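Side-chain contacts in disease resistance protein RRS1 (Arabidopsis thaliana, PDB 4C6S), which acts as a plant immune receptor and W-box-binding transcription factor, pairing with RPS4 to recognise the pathogen effectors AvrRps4 and PopP2: residues Arg29-Asn34 and Asp138-His143; Ala52-Ala57 and Leu82-Asn87; Ser60-Pro65 and Glu72-Lys77. All coordinates share one frame; numbering follows the deposited sequence.

All three contacts lie in the TIR domain and pack elements around its parallel sheet. Contact 3 is the buried one, an apolar seam between central strand 59-65 and the helix that follows it. Contact 2, on the same face of the sheet, mixes a hidden Ile-Cys pair with a partly exposed Glu beside a surface Asn; it meets contact 3 where Leu82 packs on Trp74. Contact 1 ties the turn that follows helix 20-30 to helix 128-143 on the other face, with a lysine over a tyrosine ring outside and isoleucine within. Val139 of contact 1 reaches Val61 of strand 59-65. No hydrogen bond crosses any of the three.

Contact 1 (Arg29-Asn34 and Asp138-His143); sequences RRKGIN and DVYETH
Lys31 lies across the ring of Tyr140, and the two side chains meet at roughly a right angle. The methylene CE does the closest touching: it sits 3.5 Å from the centroid of the Tyr140 ring and only 11° off the ring normal, a CH-pi contact close to the middle of the face. The ammonium group goes past the centre, with Lys31 NZ 4.5 Å from the Tyr140 centroid and still over the face, which makes a cation-pi pair. A bend at chi2 (69°) brings the chain into this position, so that it touches the ring twice: Lys31 CG comes within 3.8 Å of Tyr140 CD1 before CE reaches the centre. Tyr140 offers that face with CG anti to its own backbone N, and its ring also meets the ring of Tyr145.

These residues join the turn after helix 20-30 to helix 128-143, on one face of the TIR domain's parallel sheet. Helix 20-30 ends in a Schellman motif, where Gly32 takes a positive phi and the chain turns toward strand 35-39; helix 128-143 is the last helix of this chain.

On the sheet side, Ile33 points inward. Its CD1 arrives at the edge of the Tyr140 ring, near the ring plane, and lies 4.1 Å from Tyr140 CB. The same methyl also reaches Val139, with Ile33 CD1 4.4 Å from Val139 CG1. Val8 of strand 8-12 and Phe144 both touch Ile33 and Val139, which places this inner layer against the sheet. Just before Val139, Asp138 forms a salt bridge with Arg118 through OD1, while its OD2 bonds His120, a ligand of the sodium ion. The Asp138 carbonyl O receives two donors from opposite faces, the backbone N and the hydroxyl of Thr142 one turn on, Thr142 OG1 lying 2.6 Å from Asp138 O.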
loop_
_atom_site.group_PDB
_atom_site.type_symbol
_atom_site.label_atom_id
_atom_site.label_comp_id
_atom_site.label_asym_id
_atom_site.label_seq_id
_atom_site.Cartn_x
_atom_site.Cartn_y
_atom_site.Cartn_z
ATOM N N ARG A 29 -2.557 12.355 -6.872
ATOM C CA ARG A 29 -1.792 13.598 -6.894
ATOM C C ARG A 29 -0.726 13.597 -7.995
ATOM O O ARG A 29 -0.497 14.616 -8.651
ATOM C CB ARG A 29 -1.138 13.835 -5.529
ATOM C CG ARG A 29 -0.682 15.248 -5.309
ATOM C CD ARG A 29 0.253 15.320 -4.126
ATOM N NE ARG A 29 1.417 14.455 -4.305
ATOM C CZ ARG A 29 2.440 14.727 -5.112
ATOM N NH1 ARG A 29 2.453 15.838 -5.837
ATOM N NH2 ARG A 29 3.451 13.877 -5.204
ATOM N N ARG A 30 -0.068 12.456 -8.190
ATOM C CA ARG A 30 0.946 12.337 -9.231
ATOM C C ARG A 30 0.350 12.549 -10.607
ATOM O O ARG A 30 1.041 12.960 -11.534
ATOM C CB ARG A 30 1.622 10.963 -9.194
ATOM C CG ARG A 30 2.639 10.773 -8.085
ATOM C CD ARG A 30 3.538 9.576 -8.394
ATOM N NE ARG A 30 2.758 8.392 -8.757
ATOM C CZ ARG A 30 2.371 7.461 -7.890
ATOM N NH1 ARG A 30 2.697 7.574 -6.610
ATOM N NH2 ARG A 30 1.663 6.415 -8.300
ATOM N N LYS A 31 -0.939 12.265 -10.725
ATOM C CA LYS A 31 -1.636 12.348 -11.997
ATOM C C LYS A 31 -2.152 13.762 -12.193
ATOM O O LYS A 31 -2.706 14.094 -13.243
ATOM C CB LYS A 31 -2.811 11.362 -11.991
ATOM C CG LYS A 31 -3.398 11.079 -13.361
ATOM C CD LYS A 31 -2.419 10.276 -14.204
ATOM C CE LYS A 31 -3.031 9.883 -15.536
ATOM N NZ LYS A 31 -2.183 8.893 -16.274
ATOM N N GLY A 32 -1.966 14.603 -11.180
ATOM C CA GLY A 32 -2.388 15.988 -11.268
ATOM C C GLY A 32 -3.810 16.167 -10.782
ATOM O O GLY A 32 -4.460 17.173 -11.081
ATOM N N ILE A 33 -4.285 15.204 -10.006
ATOM C CA ILE A 33 -5.656 15.234 -9.530
ATOM C C ILE A 33 -5.697 15.543 -8.038
ATOM O O ILE A 33 -5.331 14.709 -7.210
ATOM C CB ILE A 33 -6.372 13.904 -9.823
ATOM C CG1 ILE A 33 -6.454 13.660 -11.333
ATOM C CG2 ILE A 33 -7.756 13.891 -9.221
ATOM C CD1 ILE A 33 -6.925 12.251 -11.682
ATOM N N ASN A 34 -6.141 16.750 -7.702
ATOM C CA ASN A 34 -6.236 17.161 -6.308
ATOM C C ASN A 34 -7.194 16.247 -5.567
ATOM O O ASN A 34 -8.212 15.816 -6.127
ATOM C CB ASN A 34 -6.734 18.592 -6.215
ATOM C CG ASN A 34 -5.831 19.559 -6.935
ATOM O OD1 ASN A 34 -4.612 19.394 -6.941
ATOM N ND2 ASN A 34 -6.423 20.576 -7.550
ATOM N N ASP A 138 -9.434 5.087 -14.232
ATOM C CA ASP A 138 -10.878 5.266 -14.330
ATOM C C ASP A 138 -11.257 6.705 -13.984
ATOM O O ASP A 138 -11.962 7.365 -14.759
ATOM C CB ASP A 138 -11.564 4.265 -13.379
ATOM C CG ASP A 138 -13.087 4.358 -13.395
ATOM O OD1 ASP A 138 -13.667 5.047 -14.261
ATOM O OD2 ASP A 138 -13.719 3.711 -12.528
ATOM N N VAL A 139 -10.795 7.194 -12.835
ATOM C CA VAL A 139 -11.130 8.561 -12.413
ATOM C C VAL A 139 -10.585 9.581 -13.406
ATOM O O VAL A 139 -11.286 10.514 -13.814
ATOM C CB VAL A 139 -10.615 8.850 -10.986
ATOM C CG1 VAL A 139 -10.767 10.343 -10.641
ATOM C CG2 VAL A 139 -11.371 7.970 -9.981
ATOM N N TYR A 140 -9.342 9.375 -13.818
ATOM C CA TYR A 140 -8.688 10.302 -14.747
ATOM C C TYR A 140 -9.395 10.411 -16.083
ATOM O O TYR A 140 -9.726 11.504 -16.527
ATOM C CB TYR A 140 -7.245 9.852 -14.982
ATOM C CG TYR A 140 -6.504 10.670 -16.018
ATOM C CD1 TYR A 140 -6.201 12.000 -15.787
ATOM C CD2 TYR A 140 -6.097 10.100 -17.217
ATOM C CE1 TYR A 140 -5.514 12.748 -16.731
ATOM C CE2 TYR A 140 -5.408 10.838 -18.165
ATOM C CZ TYR A 140 -5.123 12.165 -17.911
ATOM O OH TYR A 140 -4.438 12.914 -18.835
ATOM N N GLU A 141 -9.619 9.271 -16.732
ATOM C CA GLU A 141 -10.153 9.287 -18.082
ATOM C C GLU A 141 -11.623 9.672 -18.089
ATOM O O GLU A 141 -12.118 10.234 -19.053
ATOM C CB GLU A 141 -9.914 7.943 -18.771
ATOM C CG GLU A 141 -8.432 7.695 -19.026
ATOM C CD GLU A 141 -8.167 6.571 -19.996
ATOM O OE1 GLU A 141 -9.069 6.228 -20.790
ATOM O OE2 GLU A 141 -7.042 6.029 -19.968
ATOM N N THR A 142 -12.318 9.385 -16.993
ATOM C CA THR A 142 -13.737 9.691 -16.934
ATOM C C THR A 142 -13.997 11.170 -16.638
ATOM O O THR A 142 -14.973 11.732 -17.113
ATOM C CB THR A 142 -14.457 8.800 -15.896
ATOM O OG1 THR A 142 -14.131 7.426 -16.147
ATOM C CG2 THR A 142 -15.959 8.974 -15.988
ATOM N N HIS A 143 -13.119 11.809 -15.869
ATOM C CA HIS A 143 -13.456 13.125 -15.311
ATOM C C HIS A 143 -12.410 14.221 -15.452
ATOM O O HIS A 143 -12.723 15.403 -15.265
ATOM C CB HIS A 143 -13.821 12.970 -13.829
ATOM C CG HIS A 143 -14.971 12.044 -13.599
ATOM N ND1 HIS A 143 -16.257 12.357 -13.973
ATOM C CD2 HIS A 143 -15.023 10.801 -13.058
ATOM C CE1 HIS A 143 -17.060 11.351 -13.666
ATOM N NE2 HIS A 143 -16.334 10.398 -13.104
#

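Contact 2 (Ala52-Ala57 and Leu82-Asn87)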
loop_
_atom_site.group_PDB
_atom_site.type_symbol
_atom_site.label_atom_id
_atom_site.label_comp_id
_atom_site.label_asym_id
_atom_site.label_seq_id
_atom_site.Cartn_x
_atom_site.Cartn_y
_atom_site.Cartn_z
ATOM N N ALA A 52 -18.413 19.248 3.710
ATOM C CA ALA A 52 -18.157 20.119 2.566
ATOM C C ALA A 52 -17.151 19.507 1.585
ATOM O O ALA A 52 -17.303 19.660 0.371
ATOM C CB ALA A 52 -17.674 21.483 3.040
ATOM N N LYS A 53 -16.130 18.829 2.112
ATOM C CA LYS A 53 -15.119 18.167 1.286
ATOM C C LYS A 53 -15.788 17.174 0.345
ATOM O O LYS A 53 -15.447 17.088 -0.836
ATOM C CB LYS A 53 -14.123 17.397 2.159
ATOM C CG LYS A 53 -13.163 18.220 3.016
ATOM C CD LYS A 53 -12.657 17.331 4.156
ATOM C CE LYS A 53 -11.166 17.462 4.410
ATOM N NZ LYS A 53 -10.630 16.213 5.051
ATOM N N ILE A 54 -16.736 16.415 0.886
ATOM C CA ILE A 54 -17.416 15.379 0.121
ATOM C C ILE A 54 -18.396 16.024 -0.847
ATOM O O ILE A 54 -18.401 15.717 -2.037
ATOM C CB ILE A 54 -18.178 14.393 1.037
ATOM C CG1 ILE A 54 -17.268 13.885 2.158
ATOM C CG2 ILE A 54 -18.725 13.221 0.233
ATOM C CD1 ILE A 54 -17.915 12.839 3.053
ATOM N N GLU A 55 -19.212 16.938 -0.336
ATOM C CA GLU A 55 -20.211 17.605 -1.158
ATOM C C GLU A 55 -19.619 18.348 -2.359
ATOM O O GLU A 55 -20.190 18.327 -3.450
ATOM C CB GLU A 55 -21.043 18.560 -0.294
ATOM C CG GLU A 55 -21.966 17.823 0.666
ATOM C CD GLU A 55 -22.594 18.734 1.696
ATOM O OE1 GLU A 55 -21.940 19.716 2.102
ATOM O OE2 GLU A 55 -23.738 18.456 2.105
ATOM N N LYS A 56 -18.473 18.994 -2.163
ATOM C CA LYS A 56 -17.879 19.803 -3.220
ATOM C C LYS A 56 -17.003 18.989 -4.173
ATOM O O LYS A 56 -16.560 19.503 -5.199
ATOM C CB LYS A 56 -17.063 20.954 -2.634
ATOM C CG LYS A 56 -17.876 21.998 -1.891
ATOM C CD LYS A 56 -17.022 23.226 -1.622
ATOM C CE LYS A 56 -17.802 24.308 -0.896
ATOM N NZ LYS A 56 -16.914 25.440 -0.514
ATOM N N ALA A 57 -16.751 17.729 -3.838
ATOM C CA ALA A 57 -15.913 16.875 -4.691
ATOM C C ALA A 57 -16.591 16.561 -6.028
ATOM O O ALA A 57 -17.793 16.287 -6.077
ATOM C CB ALA A 57 -15.534 15.580 -3.964
ATOM N N LEU A 82 -22.546 8.860 0.875
ATOM C CA LEU A 82 -23.292 8.862 -0.380
ATOM C C LEU A 82 -24.369 9.947 -0.395
ATOM O O LEU A 82 -24.685 10.503 -1.450
ATOM C CB LEU A 82 -23.924 7.492 -0.643
ATOM C CG LEU A 82 -24.652 7.372 -1.984
ATOM C CD1 LEU A 82 -23.675 7.597 -3.123
ATOM C CD2 LEU A 82 -25.360 6.037 -2.130
ATOM N N GLU A 83 -24.921 10.260 0.775
ATOM C CA GLU A 83 -25.977 11.255 0.851
ATOM C C GLU A 83 -25.435 12.620 0.469
ATOM O O GLU A 83 -26.188 13.490 0.035
ATOM C CB GLU A 83 -26.633 11.259 2.232
ATOM C CG GLU A 83 -27.554 10.058 2.438
ATOM C CD GLU A 83 -28.250 10.056 3.785
ATOM O OE1 GLU A 83 -27.855 10.857 4.661
ATOM O OE2 GLU A 83 -29.192 9.250 3.964
ATOM N N CYS A 84 -24.121 12.791 0.587
ATOM C CA CYS A 84 -23.484 14.037 0.168
ATOM C C CYS A 84 -23.497 14.219 -1.348
ATOM O O CYS A 84 -23.248 15.320 -1.843
ATOM C CB CYS A 84 -22.040 14.104 0.660
ATOM S SG CYS A 84 -21.835 14.352 2.428
ATOM N N GLN A 85 -23.772 13.144 -2.086
ATOM C CA GLN A 85 -23.773 13.224 -3.541
ATOM C C GLN A 85 -24.875 14.125 -4.083
ATOM O O GLN A 85 -24.670 14.830 -5.066
ATOM C CB GLN A 85 -23.903 11.849 -4.193
ATOM C CG GLN A 85 -23.747 11.921 -5.714
ATOM C CD GLN A 85 -24.328 10.729 -6.445
ATOM O OE1 GLN A 85 -25.079 9.938 -5.876
ATOM N NE2 GLN A 85 -23.987 10.599 -7.723
ATOM N N ARG A 86 -26.046 14.104 -3.460
ATOM C CA ARG A 86 -27.154 14.873 -4.020
ATOM C C ARG A 86 -27.008 16.390 -3.868
ATOM O O ARG A 86 -27.732 17.144 -4.513
ATOM C CB ARG A 86 -28.517 14.371 -3.531
ATOM C CG ARG A 86 -28.561 13.835 -2.116
ATOM C CD ARG A 86 -29.971 14.009 -1.586
ATOM N NE ARG A 86 -30.466 15.344 -1.918
ATOM C CZ ARG A 86 -31.667 15.811 -1.594
ATOM N NH1 ARG A 86 -32.522 15.056 -0.920
ATOM N NH2 ARG A 86 -32.013 17.040 -1.946
ATOM N N ASN A 87 -26.055 16.834 -3.049
ATOM C CA ASN A 87 -25.675 18.251 -3.015
ATOM C C ASN A 87 -24.835 18.619 -4.247
ATOM O O ASN A 87 -24.329 19.739 -4.369
ATOM C CB ASN A 87 -24.923 18.577 -1.714
ATOM C CG ASN A 87 -24.620 20.067 -1.552
ATOM O OD1 ASN A 87 -23.639 20.444 -0.909
ATOM N ND2 ASN A 87 -25.454 20.913 -2.147
#
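Glu55 runs along the seam where helix 51-56 meets residues 82-87, touching Asn87 at nearly every atom and Cys84 part of the way. Asn87 is poorly ordered, so which amide atom faces the glutamate is doubtful. As modelled, Glu55 CB already lies 3.3 Å from Asn87 OD1. CG is set anti to the carbonyl carbon (chi1 -70°), and from there it has Cys84 on its flank, with Glu55 CG 3.7 Å from Cys84 CB. The sulfur is scarcely farther, Cys84 SG being 3.9 Å from that same CG. Beyond CG the chain is extended, and CD stays beside the modelled amide oxygen, Glu55 CD 3.3 Å from Asn87 OD1. At the tip, the carboxylate plane is turned 68° from the Asn87 amide plane. Both carboxylate oxygens stand at about the same distance from the modelled OD1, without a hydrogen bond.

Deeper in, the contact becomes apolar and close. Ile54 CG2 presses on Cys84 CB at 3.5 Å, tighter than ordinary carbon packing, while Ile54 also rests on Cys9 of strand 8-12 and on Val81. Farther along the same loop, Gln91 NE2 bonds to the carbonyls of Ile54 and Ala57, and Asn88 ND2 to that of Glu55, fastening the backbone. Two neighbouring crossovers thus pack side by side over one face of the parallel sheet, the helix leading into strand 59-65 against the segment leading into strand 92-98, as expected of the flavodoxin-like TIR fold.

Contact 3 (Ser60-Pro65 and Glu72-Lys77)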
loop_
_atom_site.group_PDB
_atom_site.type_symbol
_atom_site.label_atom_id
_atom_site.label_comp_id
_atom_site.label_asym_id
_atom_site.label_seq_id
_atom_site.Cartn_x
_atom_site.Cartn_y
_atom_site.Cartn_z
ATOM N N SER A 60 -16.432 11.180 -5.913
ATOM C CA SER A 60 -16.379 10.594 -4.584
ATOM C C SER A 60 -15.941 9.145 -4.718
ATOM O O SER A 60 -16.648 8.329 -5.312
ATOM C CB SER A 60 -17.762 10.692 -3.927
ATOM O OG SER A 60 -17.775 10.097 -2.645
ATOM N N VAL A 61 -14.757 8.826 -4.202
ATOM C CA VAL A 61 -14.262 7.450 -4.244
ATOM C C VAL A 61 -14.446 6.838 -2.862
ATOM O O VAL A 61 -13.764 7.237 -1.913
ATOM C CB VAL A 61 -12.781 7.403 -4.594
ATOM C CG1 VAL A 61 -12.270 5.951 -4.543
ATOM C CG2 VAL A 61 -12.533 8.013 -5.961
ATOM N N MET A 62 -15.369 5.885 -2.740
ATOM C CA MET A 62 -15.626 5.233 -1.461
ATOM C C MET A 62 -14.810 3.958 -1.391
ATOM O O MET A 62 -15.043 3.033 -2.167
ATOM C CB MET A 62 -17.110 4.896 -1.321
ATOM C CG MET A 62 -17.986 6.149 -1.319
ATOM S SD MET A 62 -19.751 5.845 -1.077
ATOM C CE MET A 62 -19.712 4.876 0.385
ATOM N N VAL A 63 -13.826 3.926 -0.498
ATOM C CA VAL A 63 -13.033 2.717 -0.302
ATOM C C VAL A 63 -13.661 1.952 0.834
ATOM O O VAL A 63 -13.695 2.417 1.980
ATOM C CB VAL A 63 -11.580 3.038 0.027
ATOM C CG1 VAL A 63 -10.830 1.745 0.332
ATOM C CG2 VAL A 63 -10.944 3.772 -1.146
ATOM N N LEU A 64 -14.204 0.784 0.510
ATOM C CA LEU A 64 -15.082 0.073 1.424
ATOM C C LEU A 64 -14.334 -1.074 2.062
ATOM O O LEU A 64 -13.451 -1.665 1.428
ATOM C CB LEU A 64 -16.300 -0.456 0.665
ATOM C CG LEU A 64 -17.148 0.672 0.065
ATOM C CD1 LEU A 64 -18.007 0.172 -1.083
ATOM C CD2 LEU A 64 -18.017 1.312 1.141
ATOM N N PRO A 65 -14.658 -1.378 3.333
ATOM C CA PRO A 65 -14.024 -2.503 4.035
ATOM C C PRO A 65 -14.647 -3.814 3.576
ATOM O O PRO A 65 -15.573 -4.342 4.196
ATOM C CB PRO A 65 -14.343 -2.224 5.503
ATOM C CG PRO A 65 -15.648 -1.469 5.467
ATOM C CD PRO A 65 -15.619 -0.650 4.193
ATOM N N GLU A 72 -23.360 -4.369 8.464
ATOM C CA GLU A 72 -22.849 -3.740 9.682
ATOM C C GLU A 72 -21.998 -2.518 9.367
ATOM O O GLU A 72 -21.491 -1.854 10.273
ATOM C CB GLU A 72 -21.988 -4.716 10.475
ATOM C CG GLU A 72 -22.652 -6.012 10.847
ATOM C CD GLU A 72 -21.757 -6.854 11.723
ATOM O OE1 GLU A 72 -20.880 -7.559 11.175
ATOM O OE2 GLU A 72 -21.921 -6.797 12.960
ATOM N N VAL A 73 -21.829 -2.236 8.081
ATOM C CA VAL A 73 -20.936 -1.168 7.643
ATOM C C VAL A 73 -21.669 -0.025 6.947
ATOM O O VAL A 73 -21.425 1.146 7.246
ATOM C CB VAL A 73 -19.854 -1.715 6.686
ATOM C CG1 VAL A 73 -19.074 -0.578 6.047
ATOM C CG2 VAL A 73 -18.925 -2.659 7.436
ATOM N N TRP A 74 -22.555 -0.352 6.011
ATOM C CA TRP A 74 -23.079 0.684 5.121
ATOM C C TRP A 74 -23.848 1.787 5.849
ATOM O O TRP A 74 -23.408 2.936 5.882
ATOM C CB TRP A 74 -23.962 0.115 3.997
ATOM C CG TRP A 74 -24.413 1.251 3.121
ATOM C CD1 TRP A 74 -25.570 1.989 3.238
ATOM C CD2 TRP A 74 -23.672 1.842 2.051
ATOM N NE1 TRP A 74 -25.595 2.982 2.283
ATOM C CE2 TRP A 74 -24.440 2.915 1.544
ATOM C CE3 TRP A 74 -22.438 1.558 1.461
ATOM C CZ2 TRP A 74 -24.009 3.700 0.470
ATOM C CZ3 TRP A 74 -22.019 2.329 0.398
ATOM C CH2 TRP A 74 -22.799 3.391 -0.085
ATOM N N LEU A 75 -25.004 1.440 6.407
ATOM C CA LEU A 75 -25.847 2.440 7.066
ATOM C C LEU A 75 -25.080 3.146 8.176
ATOM O O LEU A 75 -25.248 4.349 8.411
ATOM C CB LEU A 75 -27.101 1.784 7.646
ATOM C CG LEU A 75 -28.155 1.279 6.658
ATOM C CD1 LEU A 75 -29.269 0.561 7.396
ATOM C CD2 LEU A 75 -28.717 2.429 5.860
ATOM N N ASP A 76 -24.225 2.386 8.851
ATOM C CA ASP A 76 -23.497 2.889 10.004
ATOM C C ASP A 76 -22.431 3.920 9.626
ATOM O O ASP A 76 -22.234 4.905 10.341
ATOM C CB ASP A 76 -22.850 1.724 10.751
ATOM C CG ASP A 76 -22.169 2.161 12.026
ATOM O OD1 ASP A 76 -22.706 3.056 12.716
ATOM O OD2 ASP A 76 -21.092 1.609 12.337
ATOM N N LYS A 77 -21.752 3.700 8.501
ATOM C CA LYS A 77 -20.550 4.471 8.191
ATOM C C LYS A 77 -20.537 5.150 6.830
ATOM O O LYS A 77 -19.924 6.201 6.677
ATOM C CB LYS A 77 -19.311 3.575 8.279
ATOM C CG LYS A 77 -18.940 3.126 9.674
ATOM C CD LYS A 77 -17.614 2.383 9.666
ATOM C CE LYS A 77 -17.311 1.766 11.026
ATOM N NZ LYS A 77 -15.927 1.191 11.060
#
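Strand 59-65, helix 74-82 and strand 92-98 form a beta-alpha-beta unit of the TIR domain, and here the central strand of its five-stranded parallel sheet meets the start of the helix that covers it. Met62, Leu64 and Pro65 point from the strand toward the helix, where Trp74 and Val73 receive them.

Met62 and Trp74 cross at about a right angle. A bend at chi3 (53°) turns the Met62 methyl toward the CZ3-CH2 side of the six-membered ring, coming in obliquely, with CE 3.4 Å from Trp74 CZ3 and almost as close to CH2. The sulfur stands farther off, Met62 SD lying 4.0 Å from Trp74 CH2. From the ring centroid it is 5.2 Å away and 64° off the normal, an oblique Met-aromatic contact. Trp74 leaves its backbone to one side of the strand, yet with CG anti to the backbone N (chi1 -178°) the indole swings across and brings its benzo end to the sheet. Leu64 reaches that same end more loosely: its CD2 is 4.2 Å from Trp74 CZ3, also at an oblique approach.

Phe78, one turn further along the same helix, packs on Met62, Leu64, Pro65 and Val73, and helix 104-113 adds Trp107, which touches both Leu64 and Val73. Lys77 forms a salt bridge with Asp41.

At the C-terminal end of the strand, Pro65 and Val73 point toward each other. Pro65 CG faces both valine methyls, the farther being Val73 CG2 at 4.0 Å, whereas Val73 CG1 comes within 3.6 Å of Pro65 CG and also touches the proline CD.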